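Local coordinates for intergenic-region protein (Escherichia coli CFT073, PDB 2WJ9) that probably inhibits restriction enzymes, which would let foreign DNA escape cleavage in the host cell, at residues Glu54-Phe59 with Trp93-Leu98; Gly79-Leu84 with Trp117-Ala122; Gly101-Ala106 with Thr157-Arg162. All coordinates share one frame; numbering follows the deposited sequence.

Overall arrangement
Interactions 1 and 3 hold the same antiparallel sheet: strand 93-98 is its central strand and 103-107 an outermost one, and their backbones meet along this pair. Interaction 3 is the core contact, its centre about 6 Å from that of the chain; an arginine and a histidine of a helix pack on the hairpin turn, and two waters make the polar links. Interaction 1 is partly buried and depends on an aromatic face and a guanidinium plane. Interaction 2, its centre about 14 Å from that of the chain, is buried, a helix end meeting a separate two-stranded sheet by a direct backbone bond. It touches interaction 1 where Met-81 packs on Trp-93, but not interaction 3.

Interaction 1: residues Glu54-Phe59 with Trp93-Leu98; sequences EQRISF and WNLYTL
Phe-59 and Leu-95 form the apolar half of this contact. Leu-95 CB sits over the centre of the Phe-59 ring in a CH-pi contact, 4.1 Å from the centroid and only 6° off the ring normal. The CD1 branch of the same leucine reaches past the ring centre to the base of the side chain, 3.6 Å from Phe-59 CG and close to CB as well. Phe-59 carries its ring away from its own backbone N (chi1 177°) and out towards the strand. The far rim of the ring then meets the backbone edge on: Tyr-96 O lies near the ring plane, 3.6 Å from Phe-59 CE1, and Thr-97 CG2 stands at the same edge.

The second group of contacts belongs to the Arg-56 guanidinium. Its chain turns at chi3 (71°) and crosses the Leu-95 side chain at about a right angle, laying one face of the flat group against Leu-95 CG, 3.8 Å from NH2. At the edge of the guanidinium, near its plane, is Trp-93 O, 3.5 Å from Arg-56 NH1, and no hydrogen bond crosses the contact.

Within 54-59, backbone bonds from Ser-58 N to Gln-55 O and from Phe-59 N to Arg-56 O, the latter 3.1 Å, shape a tight turn leading into helix 59-64. Strand 93-98 lies mid-sheet: Leu-95 pairs with Val-51 on one flank, and Tyr-96 with Phe-104 on the other.

One leucine thus serves two flat groups, an aromatic ring through CB and CD1 and a guanidinium through CG. The contact probably rests mainly on dispersion, while the nearby Trp-93 carbonyl probably eases the arginine's charge electrostatically.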
loop_
_atom_site.group_PDB
_atom_site.type_symbol
_atom_site.label_atom_id
_atom_site.label_comp_id
_atom_site.label_asym_id
_atom_site.label_seq_id
_atom_site.Cartn_x
_atom_site.Cartn_y
_atom_site.Cartn_z
ATOM N N GLU B 54 22.954 -3.728 -17.166
ATOM C CA GLU B 54 22.413 -3.346 -18.476
ATOM C C GLU B 54 21.229 -2.378 -18.363
ATOM O O GLU B 54 21.124 -1.420 -19.134
ATOM C CB GLU B 54 21.939 -4.599 -19.234
ATOM C CG GLU B 54 22.981 -5.712 -19.391
ATOM C CD GLU B 54 22.359 -7.108 -19.499
ATOM O OE1 GLU B 54 21.580 -7.492 -18.597
ATOM O OE2 GLU B 54 22.668 -7.827 -20.478
ATOM N N GLN B 55 20.347 -2.644 -17.399
ATOM C CA GLN B 55 19.083 -1.908 -17.243
ATOM C C GLN B 55 19.119 -0.819 -16.176
ATOM O O GLN B 55 18.103 -0.165 -15.933
ATOM C CB GLN B 55 17.956 -2.880 -16.896
ATOM C CG GLN B 55 17.776 -4.010 -17.887
ATOM C CD GLN B 55 16.720 -5.009 -17.443
ATOM O OE1 GLN B 55 16.137 -4.882 -16.363
ATOM N NE2 GLN B 55 16.470 -6.011 -18.276
ATOM N N ARG B 56 20.272 -0.623 -15.542
ATOM C CA ARG B 56 20.387 0.352 -14.453
ATOM C C ARG B 56 19.921 1.740 -14.859
ATOM O O ARG B 56 19.148 2.381 -14.147
ATOM C CB ARG B 56 21.830 0.460 -13.964
ATOM C CG ARG B 56 22.237 -0.595 -12.971
ATOM C CD ARG B 56 23.518 -0.197 -12.232
ATOM N NE ARG B 56 23.288 0.906 -11.296
ATOM C CZ ARG B 56 23.427 0.847 -9.971
ATOM N NH1 ARG B 56 23.826 -0.269 -9.367
ATOM N NH2 ARG B 56 23.180 1.935 -9.236
ATOM N N ILE B 57 20.395 2.205 -16.008
ATOM C CA ILE B 57 20.153 3.583 -16.413
ATOM C C ILE B 57 18.670 3.888 -16.691
ATOM O O ILE B 57 18.240 5.036 -16.555
ATOM C CB ILE B 57 21.038 3.986 -17.616
ATOM C CG1 ILE B 57 20.970 5.502 -17.851
ATOM C CG2 ILE B 57 20.648 3.194 -18.863
ATOM C CD1 ILE B 57 21.124 6.335 -16.585
ATOM N N SER B 58 17.893 2.864 -17.035
ATOM C CA SER B 58 16.449 3.022 -17.294
ATOM C C SER B 58 15.545 2.905 -16.051
ATOM O O SER B 58 14.343 3.171 -16.125
ATOM C CB SER B 58 16.010 2.003 -18.347
ATOM O OG SER B 58 16.651 2.256 -19.583
ATOM N N PHE B 59 16.130 2.539 -14.915
ATOM C CA PHE B 59 15.373 2.218 -13.690
ATOM C C PHE B 59 14.404 3.312 -13.233
ATOM O O PHE B 59 13.215 3.050 -13.041
ATOM C CB PHE B 59 16.367 1.870 -12.567
ATOM C CG PHE B 59 15.732 1.585 -11.232
ATOM C CD1 PHE B 59 15.191 0.334 -10.948
ATOM C CD2 PHE B 59 15.707 2.560 -10.240
ATOM C CE1 PHE B 59 14.621 0.068 -9.704
ATOM C CE2 PHE B 59 15.145 2.304 -8.998
ATOM C CZ PHE B 59 14.603 1.068 -8.720
ATOM N N TRP B 93 25.858 1.018 -3.539
ATOM C CA TRP B 93 24.393 0.957 -3.619
ATOM C C TRP B 93 23.888 0.341 -4.929
ATOM O O TRP B 93 24.328 0.716 -6.021
ATOM C CB TRP B 93 23.804 2.354 -3.409
ATOM C CG TRP B 93 23.971 2.809 -1.998
ATOM C CD1 TRP B 93 25.157 3.014 -1.342
ATOM C CD2 TRP B 93 22.932 3.086 -1.043
ATOM N NE1 TRP B 93 24.916 3.400 -0.049
ATOM C CE2 TRP B 93 23.565 3.463 0.160
ATOM C CE3 TRP B 93 21.531 3.062 -1.092
ATOM C CZ2 TRP B 93 22.847 3.803 1.309
ATOM C CZ3 TRP B 93 20.815 3.413 0.051
ATOM C CH2 TRP B 93 21.478 3.778 1.236
ATOM N N ASN B 94 22.971 -0.613 -4.795
ATOM C CA ASN B 94 22.355 -1.298 -5.937
ATOM C C ASN B 94 20.876 -0.934 -6.072
ATOM O O ASN B 94 20.261 -0.408 -5.138
ATOM C CB ASN B 94 22.464 -2.816 -5.776
ATOM C CG ASN B 94 23.890 -3.292 -5.574
ATOM O OD1 ASN B 94 24.163 -4.099 -4.681
ATOM N ND2 ASN B 94 24.801 -2.815 -6.410
ATOM N N LEU B 95 20.315 -1.235 -7.241
ATOM C CA LEU B 95 18.902 -1.012 -7.518
ATOM C C LEU B 95 18.155 -2.346 -7.533
ATOM O O LEU B 95 18.676 -3.350 -8.025
ATOM C CB LEU B 95 18.724 -0.263 -8.842
ATOM C CG LEU B 95 19.543 1.024 -9.023
ATOM C CD1 LEU B 95 19.221 1.707 -10.356
ATOM C CD2 LEU B 95 19.333 2.002 -7.856
ATOM N N TYR B 96 16.937 -2.338 -6.982
ATOM C CA TYR B 96 16.119 -3.549 -6.808
ATOM C C TYR B 96 14.649 -3.342 -7.223
ATOM O O TYR B 96 14.072 -2.276 -7.008
ATOM C CB TYR B 96 16.155 -4.014 -5.341
ATOM C CG TYR B 96 17.527 -4.430 -4.870
ATOM C CD1 TYR B 96 17.990 -5.728 -5.070
ATOM C CD2 TYR B 96 18.370 -3.525 -4.237
ATOM C CE1 TYR B 96 19.256 -6.112 -4.648
ATOM C CE2 TYR B 96 19.635 -3.899 -3.798
ATOM C CZ TYR B 96 20.080 -5.193 -4.016
ATOM O OH TYR B 96 21.349 -5.565 -3.596
ATOM N N THR B 97 14.058 -4.389 -7.796
ATOM C CA THR B 97 12.611 -4.468 -8.045
ATOM C C THR B 97 11.950 -5.477 -7.095
ATOM O O THR B 97 12.605 -6.418 -6.638
ATOM C CB THR B 97 12.290 -4.853 -9.522
ATOM O OG1 THR B 97 12.815 -6.153 -9.847
ATOM C CG2 THR B 97 12.864 -3.809 -10.482
ATOM N N LEU B 98 10.662 -5.261 -6.810
ATOM C CA LEU B 98 9.866 -6.145 -5.945
ATOM C C LEU B 98 8.775 -6.811 -6.801
ATOM O O LEU B 98 8.303 -6.216 -7.764
ATOM C CB LEU B 98 9.242 -5.349 -4.777
ATOM C CG LEU B 98 10.166 -4.872 -3.628
ATOM C CD1 LEU B 98 9.512 -3.749 -2.843
ATOM C CD2 LEU B 98 10.565 -6.018 -2.700
#

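Interaction 2: residues Gly79-Leu84 with Trp117-Ala122; sequences GWMDRL and WVLFNA. With SO4 (sulfate ion), chain H.
Leu-84 O is approached by two neighbours on the strand: the N-H of Phe-120 donates to it at 2.7 Å, nearly straight at 167° and in the carbonyl plane, and Leu-119 CA adds a CA-H...O contact at 3.2 Å. The helix 73-84 thereby ends against strand 117-121, on which Val-118 also bonds to Glu-86 just beyond the helix. The short axes cross almost perpendicularly, at 94°. Beside the direct bond a water donates to both Arg-83 O (3.1 Å) and Phe-120 O (2.9 Å) and accepts from Ala-122 N.

Next to this polar seam the side chains that meet are mostly apolar. Leu-119 CD2 is touched by Leu-84 CB at 3.9 Å and by Met-81 CE at 4.0 Å. Bends at chi2 and chi3 fold the methionine back, and its sulfur lies obliquely beside the Trp-117 six-membered ring in a Met-aromatic contact. Leu-84 CD2 lies alongside Asn-121 CB; the amide of that asparagine is held by Ile-179 and Met-123.

At the exposed Arg-83, NH1 lies over the centre of the Trp-80 ring, while NH2 bonds a sulfate, probably from the crystallisation liquor, at 2.9 Å; the sulfate also accepts a hydrogen bond from Arg-76 NH1. The helix's last carbonyls thus find donors in the strand and in water, with the hydrophobic side chains packed beside them.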
loop_
_atom_site.group_PDB
_atom_site.type_symbol
_atom_site.label_atom_id
_atom_site.label_comp_id
_atom_site.label_asym_id
_atom_site.label_seq_id
_atom_site.Cartn_x
_atom_site.Cartn_y
_atom_site.Cartn_z
ATOM N N GLY B 79 20.263 11.800 0.685
ATOM C CA GLY B 79 20.049 12.880 1.653
ATOM C C GLY B 79 19.481 12.353 2.959
ATOM O O GLY B 79 19.986 12.672 4.027
ATOM N N TRP B 80 18.430 11.540 2.877
ATOM C CA TRP B 80 17.873 10.915 4.087
ATOM C C TRP B 80 18.906 10.016 4.790
ATOM O O TRP B 80 19.009 10.027 6.015
ATOM C CB TRP B 80 16.578 10.143 3.792
ATOM C CG TRP B 80 15.372 11.030 3.723
ATOM C CD1 TRP B 80 14.689 11.399 2.606
ATOM C CD2 TRP B 80 14.731 11.696 4.822
ATOM N NE1 TRP B 80 13.648 12.237 2.938
ATOM C CE2 TRP B 80 13.653 12.437 4.291
ATOM C CE3 TRP B 80 14.951 11.718 6.203
ATOM C CZ2 TRP B 80 12.795 13.197 5.093
ATOM C CZ3 TRP B 80 14.106 12.495 7.005
ATOM C CH2 TRP B 80 13.040 13.215 6.444
ATOM N N MET B 81 19.683 9.265 4.014
ATOM C CA MET B 81 20.678 8.353 4.583
ATOM C C MET B 81 21.741 9.149 5.363
ATOM O O MET B 81 22.173 8.734 6.452
ATOM C CB MET B 81 21.295 7.497 3.467
ATOM C CG MET B 81 22.065 6.270 3.912
ATOM S SD MET B 81 21.125 5.081 4.875
ATOM C CE MET B 81 21.785 5.416 6.506
ATOM N N ASP B 82 22.136 10.304 4.831
ATOM C CA ASP B 82 23.056 11.203 5.543
ATOM C C ASP B 82 22.465 11.785 6.824
ATOM O O ASP B 82 23.199 12.008 7.781
ATOM C CB ASP B 82 23.494 12.377 4.665
ATOM C CG ASP B 82 24.529 11.992 3.629
ATOM O OD1 ASP B 82 25.135 10.904 3.725
ATOM O OD2 ASP B 82 24.744 12.805 2.716
ATOM N N ARG B 83 21.164 12.064 6.833
ATOM C CA ARG B 83 20.501 12.553 8.052
ATOM C C ARG B 83 20.441 11.467 9.120
ATOM O O ARG B 83 20.643 11.742 10.303
ATOM C CB ARG B 83 19.075 13.021 7.772
ATOM C CG ARG B 83 18.973 14.389 7.167
ATOM C CD ARG B 83 17.520 14.752 6.865
ATOM N NE ARG B 83 17.498 15.756 5.806
ATOM C CZ ARG B 83 17.097 15.556 4.555
ATOM N NH1 ARG B 83 16.606 14.384 4.158
ATOM N NH2 ARG B 83 17.173 16.563 3.690
ATOM N N LEU B 84 20.146 10.241 8.692
ATOM C CA LEU B 84 19.933 9.125 9.615
ATOM C C LEU B 84 21.233 8.547 10.172
ATOM O O LEU B 84 21.262 8.098 11.316
ATOM C CB LEU B 84 19.120 8.017 8.940
ATOM C CG LEU B 84 17.691 8.410 8.544
ATOM C CD1 LEU B 84 16.995 7.279 7.776
ATOM C CD2 LEU B 84 16.878 8.846 9.772
ATOM N N TRP B 117 25.149 -0.903 10.774
ATOM C CA TRP B 117 25.140 0.559 10.907
ATOM C C TRP B 117 24.222 1.016 12.038
ATOM O O TRP B 117 23.182 0.412 12.290
ATOM C CB TRP B 117 24.669 1.234 9.615
ATOM C CG TRP B 117 25.559 1.062 8.417
ATOM C CD1 TRP B 117 26.846 0.599 8.391
ATOM C CD2 TRP B 117 25.224 1.394 7.064
ATOM N NE1 TRP B 117 27.325 0.607 7.099
ATOM C CE2 TRP B 117 26.348 1.090 6.266
ATOM C CE3 TRP B 117 24.077 1.905 6.449
ATOM C CZ2 TRP B 117 26.354 1.284 4.880
ATOM C CZ3 TRP B 117 24.083 2.100 5.071
ATOM C CH2 TRP B 117 25.213 1.787 4.303
ATOM N N VAL B 118 24.604 2.102 12.702
ATOM C CA VAL B 118 23.746 2.749 13.693
ATOM C C VAL B 118 23.122 4.011 13.105
ATOM O O VAL B 118 23.832 4.883 12.596
ATOM C CB VAL B 118 24.537 3.140 14.956
ATOM C CG1 VAL B 118 23.610 3.796 15.983
ATOM C CG2 VAL B 118 25.230 1.919 15.550
ATOM N N LEU B 119 21.793 4.091 13.173
ATOM C CA LEU B 119 21.035 5.230 12.659
ATOM C C LEU B 119 20.348 5.961 13.806
ATOM O O LEU B 119 20.037 5.356 14.833
ATOM C CB LEU B 119 19.982 4.764 11.647
ATOM C CG LEU B 119 20.472 4.397 10.241
ATOM C CD1 LEU B 119 21.427 3.222 10.264
ATOM C CD2 LEU B 119 19.283 4.100 9.331
ATOM N N PHE B 120 20.123 7.260 13.622
ATOM C CA PHE B 120 19.386 8.082 14.587
ATOM C C PHE B 120 18.476 9.069 13.860
ATOM O O PHE B 120 18.936 9.841 13.019
ATOM C CB PHE B 120 20.340 8.847 15.505
ATOM C CG PHE B 120 19.645 9.829 16.421
ATOM C CD1 PHE B 120 18.887 9.380 17.495
ATOM C CD2 PHE B 120 19.730 11.197 16.192
ATOM C CE1 PHE B 120 18.237 10.282 18.344
ATOM C CE2 PHE B 120 19.081 12.104 17.031
ATOM C CZ PHE B 120 18.333 11.642 18.106
ATOM N N ASN B 121 17.190 9.034 14.196
ATOM C CA ASN B 121 16.203 9.958 13.644
ATOM C C ASN B 121 15.826 11.016 14.688
ATOM O O ASN B 121 15.186 10.710 15.691
ATOM C CB ASN B 121 14.961 9.187 13.195
ATOM C CG ASN B 121 13.955 10.058 12.440
ATOM O OD1 ASN B 121 14.098 11.277 12.355
ATOM N ND2 ASN B 121 12.931 9.422 11.891
ATOM N N ALA B 122 16.217 12.260 14.428
ATOM C CA ALA B 122 15.891 13.381 15.316
ATOM C C ALA B 122 14.393 13.722 15.395
ATOM O O ALA B 122 13.949 14.287 16.399
ATOM C CB ALA B 122 16.699 14.626 14.921
HETATM S S SO4 H . 14.231 16.720 1.143
HETATM O O1 SO4 H . 13.666 16.173 2.380
HETATM O O2 SO4 H . 15.587 17.197 1.397
HETATM O O3 SO4 H . 14.210 15.607 0.177
HETATM O O4 SO4 H . 13.416 17.863 0.703
HETATM O O HOH W 1 18.233 12.536 12.088
HETATM O O HOH W 2 21.715 11.041 12.837
#

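Interaction 3: residues Gly101-Ala106 with Thr157-Arg162; sequences GGAFMA and TVHYYR
Gly-102 and Arg-162 bring their backbones within 5.2 Å, CA to CA, where the turn before strand 103-107 passes the helix 154-168; Gly-101 has a positive phi of 96°, at which a CB would jam against the preceding carbonyl O, and having none lets Arg-162 NH1 lie close. Arg-162 points its CB at this turn, and its chain runs extended across the glycines, with CD 3.8 Å from Gly-102 N. The guanidinium is sandwiched: Gly-101 CA lies over one face and Val-158 CG1 over the opposite one. Its NH1 gives hydrogen bonds to Ser-35 O and to a water at 2.9 Å, and that water bonds only weakly to Gly-101 O.

The glycines lie in the connection of the beta-hairpin formed by strands 93-98 and 103-107, so the helix packs on the turn end of an outermost strand of the sheet. Asn-100 ties the two parts further, bonding Gly-102 N through its OD1 and Arg-162 O through its ND2.

His-159 turns a ring edge towards the strand, and Ala-103 N lies near the ring plane, 3.9 Å from ND1. The gap is bridged by a second water in the same plane: it accepts from Ala-103 N at 3.0 Å, donates to His-159 O at 2.8 Å and bonds ND1 at 2.9 Å. Fixed at its other nitrogen by His-63 O, the imidazole also stacks on Phe-64. On the helix's other side, Tyr-161 meets Tyr-161 of the second subunit, rings inclined by about 10°.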
loop_
_atom_site.group_PDB
_atom_site.type_symbol
_atom_site.label_atom_id
_atom_site.label_comp_id
_atom_site.label_asym_id
_atom_site.label_seq_id
_atom_site.Cartn_x
_atom_site.Cartn_y
_atom_site.Cartn_z
ATOM N N GLY B 101 5.391 -5.007 -7.640
ATOM C CA GLY B 101 5.516 -3.779 -8.434
ATOM C C GLY B 101 6.357 -2.678 -7.801
ATOM O O GLY B 101 6.588 -1.640 -8.412
ATOM N N GLY B 102 6.829 -2.910 -6.583
ATOM C CA GLY B 102 7.667 -1.932 -5.891
ATOM C C GLY B 102 9.085 -1.893 -6.415
ATOM O O GLY B 102 9.482 -2.698 -7.258
ATOM N N ALA B 103 9.861 -0.939 -5.919
ATOM C CA ALA B 103 11.260 -0.801 -6.322
ATOM C C ALA B 103 11.982 0.071 -5.293
ATOM O O ALA B 103 11.360 0.933 -4.652
ATOM C CB ALA B 103 11.362 -0.190 -7.732
ATOM N N PHE B 104 13.279 -0.162 -5.129
ATOM C CA PHE B 104 14.076 0.591 -4.150
ATOM C C PHE B 104 15.584 0.515 -4.434
ATOM O O PHE B 104 16.028 -0.115 -5.394
ATOM C CB PHE B 104 13.746 0.134 -2.720
ATOM C CG PHE B 104 14.180 -1.270 -2.398
ATOM C CD1 PHE B 104 15.349 -1.505 -1.698
ATOM C CD2 PHE B 104 13.407 -2.362 -2.782
ATOM C CE1 PHE B 104 15.753 -2.798 -1.380
ATOM C CE2 PHE B 104 13.806 -3.661 -2.468
ATOM C CZ PHE B 104 14.972 -3.879 -1.768
ATOM N N MET B 105 16.377 1.195 -3.620
ATOM C CA MET B 105 17.832 1.102 -3.719
ATOM C C MET B 105 18.420 0.863 -2.339
ATOM O O MET B 105 17.918 1.393 -1.350
ATOM C CB MET B 105 18.436 2.364 -4.353
ATOM C CG MET B 105 18.289 3.635 -3.533
ATOM S SD MET B 105 18.877 5.140 -4.366
ATOM C CE MET B 105 20.387 4.559 -5.091
ATOM N N ALA B 106 19.473 0.056 -2.279
ATOM C CA ALA B 106 20.130 -0.268 -1.007
ATOM C C ALA B 106 21.509 -0.872 -1.244
ATOM O O ALA B 106 21.816 -1.309 -2.349
ATOM C CB ALA B 106 19.262 -1.260 -0.221
ATOM N N THR B 157 2.638 7.373 -3.555
ATOM C CA THR B 157 1.946 6.673 -2.455
ATOM C C THR B 157 1.978 5.147 -2.640
ATOM O O THR B 157 2.251 4.390 -1.699
ATOM C CB THR B 157 0.460 7.131 -2.311
ATOM O OG1 THR B 157 0.335 8.544 -2.537
ATOM C CG2 THR B 157 -0.105 6.782 -0.927
ATOM N N VAL B 158 1.696 4.684 -3.857
ATOM C CA VAL B 158 1.737 3.253 -4.121
ATOM C C VAL B 158 3.139 2.643 -3.933
ATOM O O VAL B 158 3.259 1.576 -3.333
ATOM C CB VAL B 158 1.155 2.931 -5.505
ATOM C CG1 VAL B 158 1.455 1.485 -5.900
ATOM C CG2 VAL B 158 -0.352 3.231 -5.520
ATOM N N HIS B 159 4.181 3.322 -4.409
ATOM C CA HIS B 159 5.566 2.914 -4.115
ATOM C C HIS B 159 5.821 2.802 -2.598
ATOM O O HIS B 159 6.459 1.848 -2.137
ATOM C CB HIS B 159 6.587 3.853 -4.780
ATOM C CG HIS B 159 6.984 3.433 -6.165
ATOM N ND1 HIS B 159 7.592 2.224 -6.428
ATOM C CD2 HIS B 159 6.858 4.058 -7.361
ATOM C CE1 HIS B 159 7.809 2.114 -7.729
ATOM N NE2 HIS B 159 7.380 3.216 -8.318
ATOM N N TYR B 160 5.314 3.759 -1.822
ATOM C CA TYR B 160 5.438 3.692 -0.367
ATOM C C TYR B 160 4.768 2.447 0.226
ATOM O O TYR B 160 5.390 1.711 0.996
ATOM C CB TYR B 160 4.869 4.950 0.294
ATOM C CG TYR B 160 4.936 4.903 1.813
ATOM C CD1 TYR B 160 6.159 4.952 2.463
ATOM C CD2 TYR B 160 3.789 4.771 2.587
ATOM C CE1 TYR B 160 6.248 4.888 3.847
ATOM C CE2 TYR B 160 3.861 4.717 3.992
ATOM C CZ TYR B 160 5.104 4.773 4.612
ATOM O OH TYR B 160 5.203 4.722 6.003
ATOM N N TYR B 161 3.506 2.203 -0.138
ATOM C CA TYR B 161 2.777 1.033 0.387
ATOM C C TYR B 161 3.463 -0.291 -0.028
ATOM O O TYR B 161 3.550 -1.233 0.754
ATOM C CB TYR B 161 1.293 1.051 -0.043
ATOM C CG TYR B 161 0.395 1.965 0.783
ATOM C CD1 TYR B 161 -0.217 3.071 0.214
ATOM C CD2 TYR B 161 0.136 1.705 2.133
ATOM C CE1 TYR B 161 -1.038 3.913 0.961
ATOM C CE2 TYR B 161 -0.690 2.546 2.885
ATOM C CZ TYR B 161 -1.262 3.649 2.292
ATOM O OH TYR B 161 -2.079 4.495 3.012
ATOM N N ARG B 162 3.977 -0.346 -1.247
ATOM C CA ARG B 162 4.597 -1.578 -1.754
ATOM C C ARG B 162 5.912 -1.914 -1.033
ATOM O O ARG B 162 6.141 -3.061 -0.644
ATOM C CB ARG B 162 4.772 -1.504 -3.271
ATOM C CG ARG B 162 3.438 -1.694 -3.994
ATOM C CD ARG B 162 3.517 -1.436 -5.478
ATOM N NE ARG B 162 2.264 -1.813 -6.130
ATOM C CZ ARG B 162 1.965 -1.576 -7.402
ATOM N NH1 ARG B 162 2.822 -0.936 -8.192
ATOM N NH2 ARG B 162 0.796 -1.985 -7.879
HETATM O O HOH W 3 4.786 1.013 -7.310
HETATM O O HOH W 4 8.146 0.654 -4.091
#